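Local coordinates for protein AvrA (Salmonella typhimurium, PDB 6BE0) that binds inositol hexakisphosphate and coenzyme A and, as a YopJ-family bacterial effector, probably transfers acetyl groups from acetyl-CoA to serine and threonine residues of target proteins, at residues S259-K264 and Y269-N274; C186-L191 and H289-A294; E248-E251 and A255-S258. All blocks are in the same frame, centred on the assembly; numbering follows the deposited sequence.

Contact 1 (S259-K264 and Y269-N274); sequences SIVNKK and YERFDN. With IHP (inositol hexakisphosphate), chain B.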
loop_
_atom_site.group_PDB
_atom_site.type_symbol
_atom_site.label_atom_id
_atom_site.label_comp_id
_atom_site.label_asym_id
_atom_site.label_seq_id
_atom_site.Cartn_x
_atom_site.Cartn_y
_atom_site.Cartn_z
ATOM N N SER A 259 7.500 -19.350 5.485
ATOM C CA SER A 259 7.938 -18.952 4.149
ATOM C C SER A 259 8.965 -17.828 4.219
ATOM O O SER A 259 8.745 -16.822 4.893
ATOM C CB SER A 259 6.744 -18.505 3.300
ATOM O OG SER A 259 5.873 -19.589 3.030
ATOM N N ILE A 260 10.085 -18.001 3.523
ATOM C CA ILE A 260 11.100 -16.957 3.440
ATOM C C ILE A 260 10.523 -15.752 2.710
ATOM O O ILE A 260 9.877 -15.904 1.673
ATOM C CB ILE A 260 12.372 -17.439 2.707
ATOM C CG1 ILE A 260 12.931 -18.710 3.357
ATOM C CG2 ILE A 260 13.428 -16.336 2.688
ATOM C CD1 ILE A 260 13.339 -18.547 4.812
ATOM N N VAL A 261 10.765 -14.560 3.250
ATOM C CA VAL A 261 10.186 -13.334 2.705
ATOM C C VAL A 261 11.246 -12.324 2.260
ATOM O O VAL A 261 10.908 -11.229 1.808
ATOM C CB VAL A 261 9.255 -12.656 3.735
ATOM C CG1 VAL A 261 8.098 -13.575 4.089
ATOM C CG2 VAL A 261 10.026 -12.263 4.988
ATOM N N ASN A 262 12.521 -12.685 2.381
ATOM C CA ASN A 262 13.596 -11.789 1.964
ATOM C C ASN A 262 14.929 -12.507 1.752
ATOM O O ASN A 262 15.037 -13.715 1.965
ATOM C CB ASN A 262 13.772 -10.666 2.992
ATOM C CG ASN A 262 14.107 -11.183 4.380
ATOM O OD1 ASN A 262 14.387 -12.367 4.570
ATOM N ND2 ASN A 262 14.082 -10.288 5.360
ATOM N N LYS A 263 15.938 -11.751 1.328
ATOM C CA LYS A 263 17.260 -12.304 1.047
ATOM C C LYS A 263 18.034 -12.614 2.324
ATOM O O LYS A 263 19.122 -13.188 2.273
ATOM C CB LYS A 263 18.061 -11.333 0.175
ATOM C CG LYS A 263 17.442 -11.083 -1.190
ATOM C CD LYS A 263 18.043 -9.870 -1.879
ATOM C CE LYS A 263 17.192 -9.449 -3.069
ATOM N NZ LYS A 263 17.668 -8.187 -3.702
ATOM N N LYS A 264 17.472 -12.236 3.468
ATOM C CA LYS A 264 18.091 -12.521 4.759
ATOM C C LYS A 264 17.611 -13.865 5.304
ATOM O O LYS A 264 17.879 -14.208 6.456
ATOM C CB LYS A 264 17.789 -11.397 5.751
ATOM C CG LYS A 264 18.291 -10.040 5.281
ATOM C CD LYS A 264 17.999 -8.936 6.280
ATOM C CE LYS A 264 18.607 -7.618 5.821
ATOM N NZ LYS A 264 18.380 -6.513 6.792
ATOM N N TYR A 269 7.329 -14.655 10.235
ATOM C CA TYR A 269 7.330 -14.496 11.685
ATOM C C TYR A 269 8.685 -14.026 12.203
ATOM O O TYR A 269 8.758 -13.142 13.054
ATOM C CB TYR A 269 6.956 -15.814 12.369
ATOM C CG TYR A 269 5.471 -16.099 12.474
ATOM C CD1 TYR A 269 4.538 -15.070 12.534
ATOM C CD2 TYR A 269 5.006 -17.405 12.529
ATOM C CE1 TYR A 269 3.190 -15.335 12.637
ATOM C CE2 TYR A 269 3.659 -17.678 12.632
ATOM C CZ TYR A 269 2.756 -16.640 12.686
ATOM O OH TYR A 269 1.415 -16.906 12.792
ATOM N N GLU A 270 9.755 -14.630 11.695
ATOM C CA GLU A 270 11.101 -14.274 12.127
ATOM C C GLU A 270 11.397 -12.812 11.817
ATOM O O GLU A 270 12.057 -12.126 12.598
ATOM C CB GLU A 270 12.140 -15.179 11.459
ATOM C CG GLU A 270 12.215 -16.578 12.053
ATOM C CD GLU A 270 13.328 -17.412 11.448
ATOM O OE1 GLU A 270 13.765 -17.097 10.322
ATOM O OE2 GLU A 270 13.769 -18.381 12.104
ATOM N N ARG A 271 10.899 -12.335 10.680
ATOM C CA ARG A 271 11.098 -10.944 10.298
ATOM C C ARG A 271 10.284 -10.003 11.183
ATOM O O ARG A 271 10.758 -8.928 11.553
ATOM C CB ARG A 271 10.723 -10.716 8.832
ATOM C CG ARG A 271 10.481 -9.252 8.528
ATOM C CD ARG A 271 10.491 -8.919 7.051
ATOM N NE ARG A 271 10.020 -7.551 6.851
ATOM C CZ ARG A 271 10.699 -6.464 7.203
ATOM N NH1 ARG A 271 11.895 -6.569 7.768
ATOM N NH2 ARG A 271 10.181 -5.265 6.992
ATOM N N PHE A 272 9.056 -10.401 11.501
ATOM C CA PHE A 272 8.183 -9.588 12.343
ATOM C C PHE A 272 8.847 -9.287 13.680
ATOM O O PHE A 272 8.774 -8.166 14.181
ATOM C CB PHE A 272 6.843 -10.291 12.576
ATOM C CG PHE A 272 5.979 -9.616 13.606
ATOM C CD1 PHE A 272 5.221 -8.505 13.276
ATOM C CD2 PHE A 272 5.923 -10.095 14.906
ATOM C CE1 PHE A 272 4.426 -7.883 14.223
ATOM C CE2 PHE A 272 5.130 -9.478 15.854
ATOM C CZ PHE A 272 4.381 -8.372 15.512
ATOM N N ASP A 273 9.500 -10.296 14.248
ATOM C CA ASP A 273 10.180 -10.146 15.527
ATOM C C ASP A 273 11.454 -9.313 15.400
ATOM O O ASP A 273 11.792 -8.549 16.303
ATOM C CB ASP A 273 10.514 -11.521 16.115
ATOM C CG ASP A 273 9.286 -12.257 16.627
ATOM O OD1 ASP A 273 8.222 -11.620 16.787
ATOM O OD2 ASP A 273 9.389 -13.475 16.884
ATOM N N ASN A 274 12.157 -9.457 14.281
ATOM C CA ASN A 274 13.412 -8.738 14.071
ATOM C C ASN A 274 13.211 -7.256 13.762
ATOM O O ASN A 274 14.180 -6.521 13.564
ATOM C CB ASN A 274 14.211 -9.387 12.939
ATOM C CG ASN A 274 14.782 -10.739 13.325
ATOM O OD1 ASN A 274 14.879 -11.076 14.506
ATOM N ND2 ASN A 274 15.176 -11.519 12.325
HETATM C C1 IHP B . 13.293 -6.001 -1.444
HETATM C C2 IHP B . 12.329 -5.037 -0.762
HETATM C C3 IHP B . 12.342 -5.223 0.746
HETATM C C4 IHP B . 13.751 -5.114 1.290
HETATM C C5 IHP B . 14.585 -6.237 0.701
HETATM C C6 IHP B . 14.681 -6.085 -0.810
HETATM O O11 IHP B . 13.399 -5.630 -2.807
HETATM P P1 IHP B . 12.598 -6.494 -3.883
HETATM O O21 IHP B . 12.020 -5.574 -4.935
HETATM O O31 IHP B . 11.462 -7.250 -3.229
HETATM O O41 IHP B . 13.544 -7.468 -4.535
HETATM O O12 IHP B . 12.657 -3.674 -1.111
HETATM P P2 IHP B . 11.623 -2.795 -1.927
HETATM O O22 IHP B . 11.175 -3.519 -3.175
HETATM O O32 IHP B . 10.403 -2.493 -1.091
HETATM O O42 IHP B . 12.281 -1.494 -2.331
HETATM O O13 IHP B . 11.484 -4.260 1.361
HETATM P P3 IHP B . 10.130 -4.749 2.042
HETATM O O23 IHP B . 9.035 -3.745 1.774
HETATM O O33 IHP B . 9.703 -6.093 1.502
HETATM O O43 IHP B . 10.328 -4.858 3.532
HETATM O O14 IHP B . 13.746 -5.119 2.730
HETATM P P4 IHP B . 13.411 -6.410 3.636
HETATM O O24 IHP B . 12.472 -6.006 4.750
HETATM O O34 IHP B . 12.762 -7.514 2.832
HETATM O O44 IHP B . 14.674 -6.928 4.268
HETATM O O15 IHP B . 15.894 -6.281 1.271
HETATM P P5 IHP B . 16.620 -7.682 1.405
HETATM O O25 IHP B . 15.937 -8.708 0.525
HETATM O O35 IHP B . 18.059 -7.534 0.979
HETATM O O45 IHP B . 16.580 -8.168 2.833
HETATM O O16 IHP B . 15.463 -4.940 -1.145
HETATM P P6 IHP B . 16.628 -5.088 -2.178
HETATM O O26 IHP B . 17.486 -3.851 -2.156
HETATM O O36 IHP B . 17.474 -6.287 -1.834
HETATM O O46 IHP B . 16.071 -5.259 -3.571
#

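Contact 2 (C186-L191 and H289-A294); sequences CGIFSL and HKKRIA. With IHP (inositol hexakisphosphate), chain B.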
loop_
_atom_site.group_PDB
_atom_site.type_symbol
_atom_site.label_atom_id
_atom_site.label_comp_id
_atom_site.label_asym_id
_atom_site.label_seq_id
_atom_site.Cartn_x
_atom_site.Cartn_y
_atom_site.Cartn_z
ATOM N N CYS A 186 0.580 5.734 6.234
ATOM C CA CYS A 186 -0.207 5.389 5.054
ATOM C C CYS A 186 0.637 5.438 3.782
ATOM O O CYS A 186 0.518 4.572 2.916
ATOM C CB CYS A 186 -1.417 6.322 4.915
ATOM S SG CYS A 186 -1.035 8.086 4.763
ATOM N N GLY A 187 1.496 6.447 3.681
ATOM C CA GLY A 187 2.350 6.609 2.519
ATOM C C GLY A 187 3.347 5.478 2.330
ATOM O O GLY A 187 3.529 4.985 1.220
ATOM N N ILE A 188 3.991 5.061 3.414
ATOM C CA ILE A 188 5.009 4.016 3.344
ATOM C C ILE A 188 4.391 2.677 2.954
ATOM O O ILE A 188 4.923 1.967 2.102
ATOM C CB ILE A 188 5.760 3.852 4.685
ATOM C CG1 ILE A 188 6.285 5.202 5.183
ATOM C CG2 ILE A 188 6.909 2.851 4.541
ATOM C CD1 ILE A 188 7.220 5.906 4.213
ATOM N N PHE A 189 3.269 2.337 3.584
ATOM C CA PHE A 189 2.564 1.100 3.272
ATOM C C PHE A 189 2.151 1.063 1.805
ATOM O O PHE A 189 2.342 0.057 1.126
ATOM C CB PHE A 189 1.332 0.937 4.166
ATOM C CG PHE A 189 1.610 0.231 5.463
ATOM C CD1 PHE A 189 1.537 -1.149 5.542
ATOM C CD2 PHE A 189 1.940 0.946 6.604
ATOM C CE1 PHE A 189 1.791 -1.803 6.733
ATOM C CE2 PHE A 189 2.196 0.297 7.796
ATOM C CZ PHE A 189 2.121 -1.080 7.860
ATOM N N SER A 190 1.595 2.166 1.315
ATOM C CA SER A 190 1.099 2.218 -0.054
ATOM C C SER A 190 2.244 2.146 -1.063
ATOM O O SER A 190 2.123 1.512 -2.114
ATOM C CB SER A 190 0.280 3.491 -0.275
ATOM O OG SER A 190 -0.906 3.480 0.504
ATOM N N LEU A 191 3.356 2.798 -0.739
ATOM C CA LEU A 191 4.525 2.786 -1.608
ATOM C C LEU A 191 5.115 1.385 -1.698
ATOM O O LEU A 191 5.486 0.926 -2.776
ATOM C CB LEU A 191 5.581 3.770 -1.100
ATOM C CG LEU A 191 6.882 3.854 -1.904
ATOM C CD1 LEU A 191 6.619 4.224 -3.358
ATOM C CD2 LEU A 191 7.823 4.857 -1.258
ATOM N N HIS A 289 8.266 2.114 9.944
ATOM C CA HIS A 289 9.075 3.276 10.293
ATOM C C HIS A 289 10.515 3.093 9.826
ATOM O O HIS A 289 11.165 4.049 9.402
ATOM C CB HIS A 289 9.035 3.530 11.801
ATOM C CG HIS A 289 7.735 4.097 12.281
ATOM N ND1 HIS A 289 6.604 3.328 12.452
ATOM C CD2 HIS A 289 7.386 5.361 12.619
ATOM C CE1 HIS A 289 5.615 4.094 12.880
ATOM N NE2 HIS A 289 6.063 5.331 12.988
ATOM N N LYS A 290 11.010 1.862 9.901
ATOM C CA LYS A 290 12.343 1.549 9.400
ATOM C C LYS A 290 12.363 1.602 7.876
ATOM O O LYS A 290 13.368 1.986 7.278
ATOM C CB LYS A 290 12.802 0.173 9.891
ATOM C CG LYS A 290 13.169 0.140 11.371
ATOM C CD LYS A 290 13.379 -1.278 11.887
ATOM C CE LYS A 290 14.647 -1.908 11.328
ATOM N NZ LYS A 290 14.864 -3.284 11.864
ATOM N N LYS A 291 11.251 1.228 7.245
ATOM C CA LYS A 291 11.169 1.253 5.788
ATOM C C LYS A 291 11.236 2.685 5.263
ATOM O O LYS A 291 11.835 2.940 4.219
ATOM C CB LYS A 291 9.886 0.578 5.296
ATOM C CG LYS A 291 9.813 0.416 3.774
ATOM C CD LYS A 291 10.930 -0.481 3.246
ATOM C CE LYS A 291 10.880 -0.633 1.733
ATOM N NZ LYS A 291 9.659 -1.342 1.271
ATOM N N ARG A 292 10.615 3.613 5.986
ATOM C CA ARG A 292 10.690 5.027 5.633
ATOM C C ARG A 292 12.146 5.472 5.586
ATOM O O ARG A 292 12.562 6.182 4.669
ATOM C CB ARG A 292 9.911 5.891 6.632
ATOM C CG ARG A 292 10.063 7.390 6.382
ATOM C CD ARG A 292 9.307 8.238 7.392
ATOM N NE ARG A 292 7.857 8.088 7.274
ATOM C CZ ARG A 292 7.090 7.388 8.107
ATOM N NH1 ARG A 292 7.610 6.751 9.150
ATOM N NH2 ARG A 292 5.783 7.327 7.896
ATOM N N ILE A 293 12.912 5.049 6.587
ATOM C CA ILE A 293 14.320 5.412 6.687
ATOM C C ILE A 293 15.108 4.845 5.508
ATOM O O ILE A 293 15.946 5.532 4.924
ATOM C CB ILE A 293 14.929 4.917 8.017
ATOM C CG1 ILE A 293 14.231 5.609 9.194
ATOM C CG2 ILE A 293 16.435 5.182 8.058
ATOM C CD1 ILE A 293 14.618 5.071 10.553
ATOM N N ALA A 294 14.835 3.592 5.165
ATOM C CA ALA A 294 15.480 2.957 4.022
ATOM C C ALA A 294 15.172 3.728 2.745
ATOM O O ALA A 294 16.068 4.041 1.960
ATOM C CB ALA A 294 15.026 1.513 3.889
HETATM C C1 IHP B . 13.293 -6.001 -1.444
HETATM C C2 IHP B . 12.329 -5.037 -0.762
HETATM C C3 IHP B . 12.342 -5.223 0.746
HETATM C C4 IHP B . 13.751 -5.114 1.290
HETATM C C5 IHP B . 14.585 -6.237 0.701
HETATM C C6 IHP B . 14.681 -6.085 -0.810
HETATM O O11 IHP B . 13.399 -5.630 -2.807
HETATM P P1 IHP B . 12.598 -6.494 -3.883
HETATM O O21 IHP B . 12.020 -5.574 -4.935
HETATM O O31 IHP B . 11.462 -7.250 -3.229
HETATM O O41 IHP B . 13.544 -7.468 -4.535
HETATM O O12 IHP B . 12.657 -3.674 -1.111
HETATM P P2 IHP B . 11.623 -2.795 -1.927
HETATM O O22 IHP B . 11.175 -3.519 -3.175
HETATM O O32 IHP B . 10.403 -2.493 -1.091
HETATM O O42 IHP B . 12.281 -1.494 -2.331
HETATM O O13 IHP B . 11.484 -4.260 1.361
HETATM P P3 IHP B . 10.130 -4.749 2.042
HETATM O O23 IHP B . 9.035 -3.745 1.774
HETATM O O33 IHP B . 9.703 -6.093 1.502
HETATM O O43 IHP B . 10.328 -4.858 3.532
HETATM O O14 IHP B . 13.746 -5.119 2.730
HETATM P P4 IHP B . 13.411 -6.410 3.636
HETATM O O24 IHP B . 12.472 -6.006 4.750
HETATM O O34 IHP B . 12.762 -7.514 2.832
HETATM O O44 IHP B . 14.674 -6.928 4.268
HETATM O O15 IHP B . 15.894 -6.281 1.271
HETATM P P5 IHP B . 16.620 -7.682 1.405
HETATM O O25 IHP B . 15.937 -8.708 0.525
HETATM O O35 IHP B . 18.059 -7.534 0.979
HETATM O O45 IHP B . 16.580 -8.168 2.833
HETATM O O16 IHP B . 15.463 -4.940 -1.145
HETATM P P6 IHP B . 16.628 -5.088 -2.178
HETATM O O26 IHP B . 17.486 -3.851 -2.156
HETATM O O36 IHP B . 17.474 -6.287 -1.834
HETATM O O46 IHP B . 16.071 -5.259 -3.571
#

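Contact 3 (E248-E251 and A255-S258); sequences EYVE and AAGS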
loop_
_atom_site.group_PDB
_atom_site.type_symbol
_atom_site.label_atom_id
_atom_site.label_comp_id
_atom_site.label_asym_id
_atom_site.label_seq_id
_atom_site.Cartn_x
_atom_site.Cartn_y
_atom_site.Cartn_z
ATOM N N GLU A 248 -3.862 -14.424 11.846
ATOM C CA GLU A 248 -5.089 -14.546 11.073
ATOM C C GLU A 248 -4.782 -14.839 9.610
ATOM O O GLU A 248 -5.550 -15.521 8.931
ATOM C CB GLU A 248 -5.926 -13.271 11.194
ATOM C CG GLU A 248 -6.505 -13.049 12.583
ATOM C CD GLU A 248 -7.097 -11.665 12.757
ATOM O OE1 GLU A 248 -7.280 -10.961 11.738
ATOM O OE2 GLU A 248 -7.376 -11.282 13.915
ATOM N N TYR A 249 -3.655 -14.326 9.126
ATOM C CA TYR A 249 -3.265 -14.541 7.739
ATOM C C TYR A 249 -2.757 -15.962 7.510
ATOM O O TYR A 249 -3.114 -16.601 6.521
ATOM C CB TYR A 249 -2.195 -13.537 7.309
ATOM C CG TYR A 249 -1.707 -13.774 5.896
ATOM C CD1 TYR A 249 -2.506 -13.461 4.805
ATOM C CD2 TYR A 249 -0.455 -14.322 5.653
ATOM C CE1 TYR A 249 -2.073 -13.684 3.516
ATOM C CE2 TYR A 249 -0.013 -14.547 4.365
ATOM C CZ TYR A 249 -0.826 -14.225 3.300
ATOM O OH TYR A 249 -0.390 -14.446 2.015
ATOM N N VAL A 250 -1.924 -16.453 8.423
ATOM C CA VAL A 250 -1.349 -17.789 8.288
ATOM C C VAL A 250 -2.398 -18.879 8.499
ATOM O O VAL A 250 -2.220 -20.011 8.057
ATOM C CB VAL A 250 -0.196 -18.015 9.285
ATOM C CG1 VAL A 250 0.947 -17.052 9.003
ATOM C CG2 VAL A 250 -0.688 -17.861 10.709
ATOM N N GLU A 251 -3.485 -18.540 9.185
ATOM C CA GLU A 251 -4.587 -19.479 9.355
ATOM C C GLU A 251 -5.292 -19.687 8.020
ATOM O O GLU A 251 -5.900 -20.731 7.784
ATOM C CB GLU A 251 -5.572 -18.982 10.414
ATOM C CG GLU A 251 -5.147 -19.298 11.843
ATOM C CD GLU A 251 -6.070 -18.689 12.879
ATOM O OE1 GLU A 251 -7.242 -18.414 12.543
ATOM O OE2 GLU A 251 -5.624 -18.483 14.028
ATOM N N ALA A 255 1.213 -22.310 5.104
ATOM C CA ALA A 255 2.619 -22.313 4.712
ATOM C C ALA A 255 3.272 -20.946 4.902
ATOM O O ALA A 255 4.497 -20.847 4.991
ATOM C CB ALA A 255 2.754 -22.759 3.264
ATOM N N ALA A 256 2.454 -19.900 4.967
ATOM C CA ALA A 256 2.953 -18.529 5.040
ATOM C C ALA A 256 3.822 -18.289 6.273
ATOM O O ALA A 256 4.706 -17.431 6.261
ATOM C CB ALA A 256 1.791 -17.550 5.029
ATOM N N GLY A 257 3.564 -19.044 7.335
ATOM C CA GLY A 257 4.311 -18.897 8.570
ATOM C C GLY A 257 5.790 -19.169 8.382
ATOM O O GLY A 257 6.631 -18.393 8.836
ATOM N N SER A 258 6.101 -20.270 7.702
ATOM C CA SER A 258 7.481 -20.702 7.510
ATOM C C SER A 258 7.983 -20.430 6.091
ATOM O O SER A 258 8.796 -21.187 5.559
ATOM C CB SER A 258 7.608 -22.192 7.828
ATOM O OG SER A 258 6.808 -22.969 6.951
#

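Contact 1 (S259-K264 and Y269-N274)
Arg271 reaches out from helix 268-273 to meet Val261 and Asn262 on the loop before that helix, and together these parts form one wall of the inositol hexakisphosphate pocket of this YopJ-family acetyltransferase. CB of Arg271 points at the loop, and CG, lying opposite the backbone N across the CA–CB bond (chi1 161°), continues an extended chain that carries NE clear of the helix. CD makes the actual contact: it lies 4.0 Å from Val261 CG2 and 4.2 Å from Asn262 ND2, with the arginine and valine side chains crossing at about a right angle. Beyond CD the partner changes from protein to ligand. The guanidinium turns a face to IHP, whose phosphate oxygen O24 sits 3.0 Å above the guanidinium plane, over its centre, and 3.1 Å from Arg271 CZ. At the tip, Arg271 NH2 also comes within 3.5 Å of IHP O43, so the group faces oxygens of two phosphates. Lys238 and His239, which also bind IHP, touch the Arg271 side chain, and the basic groups gathered here are consistent with a pocket for a highly anionic ligand.

The loop supplies its own grip. Asn262 lays CB 3.3 Å from IHP O34, while its ND2 hydrogen-bonds to Glu266, just ahead of helix 268-273. Its OD1 also accepts a weak bond from Lys264 N. The next residue binds the ligand from both its backbone and its tip: Lys263 N donates to IHP O25 at 3.1 Å and 163°, and its extended chain then runs along the neighbouring phosphates until Lys263 NZ donates to IHP O36 at 2.7 Å.

Contact 2 (C186-L191 and H289-A294)
Ile188 and Arg292 meet at about a right angle, the isoleucine laid over one face of the guanidinium. Its CG1 stands 3.3 Å above that plane, displaced from the centre toward the rim on which NH2 sits, and the nearest pair is Ile188 CG1 to Arg292 NH2 at 3.5 Å. Further along the same branch, Ile188 CD1 presses on the root of the arginine, 3.6 Å from Arg292 CB, so one aliphatic arm touches both ends of the longer side chain. A bend in the arginine makes this possible: it leaves the helix extended, then folds at the CG–CD bond (chi3 -67°), which swings the guanidinium back across the isoleucine. The charged end of Arg292 is held from outside the two segments, NH2 forming salt bridges to Glu185 and Asp68.

The backbones come close here, Ile188 CA lying 6.2 Å from Arg292 CA. The pair belongs to the buried packing of helix 186-199 against helix 287-300 in the YopJ acetyltransferase fold, whose family is placed in the same clan (CA) as the papain-like cysteine peptidases.

The other branch of Ile188 serves the other neighbour. CG2 rests 3.8 Å from Lys291 CB, and here the two side chains cross at a slant, the isoleucine supporting only the aliphatic base of the lysine. Lys291 then leaves toward the ligand, bent first at the CB–CG bond (chi2 62°) and again near its tip, passing close to His239 and Lys195 of the same pocket. Its ammonium group joins two phosphates of inositol hexakisphosphate: Lys291 NZ donates to IHP O32 at 2.7 Å and to IHP O23 at 2.5 Å, with a weak third bond to the ester oxygen O13.

Contact 3 (E248-E251 and A255-S258)
Ala256 pushes its methyl group toward Tyr249 and Val250 where the chain, having left helix 243-252, folds back against the last turn of that helix. The tight part is small. Ala256 CB lies 3.6 Å from Tyr249 CE2, approaching the ring obliquely, and 4.1 Å from Val250 CG1. The same valine methyl also reaches the backbone beyond, standing 3.7 Å from Gly257 N. The tyrosine ring arrives by a trans first torsion (chi1 177°), which brings its CD2–CE2 side next to the methyl. Outside the contact the ring stacks with Tyr237, and its hydroxyl is hydrogen-bonded to the carbonyl of Leu232; Val234 touches both Tyr249 and Ala256 on the inner side.

The outer side is quite different. Glu248 and Glu251 of the helix are exposed, as are Ala255 and Ser258 of the returning chain, and they add little or nothing to the meeting of the two segments. Within that returning chain Ser258 N makes a weak bond to Ala255 O, which Ser259 OG also reaches. With no hydrogen bond between the segments, the contact rests on van der Waals packing, largely between apolar groups, while the polar end of Tyr249 is satisfied elsewhere.

In the fold
Along the chain contact 3 closes before contact 1 opens, and both fall inside the long loop closed by contact 2. Contacts 1 and 3 have centres about 13 Å apart and share a neighbourhood: helix 243-252 and helix 268-273 follow one another, and Tyr269 of the second packs on Val250 of the first. Contact 2, between helices 186-199 and 287-300, lies nearer the centre of the chain, about 17 Å from contact 1 and 23 Å from contact 3 between centres. Inositol hexakisphosphate bridges contacts 1 and 2, so the ligand ties the region of residues 259-274 to the buried helix pair, while contact 3 does not reach it, the Tyr249 side chain being about 13 Å away.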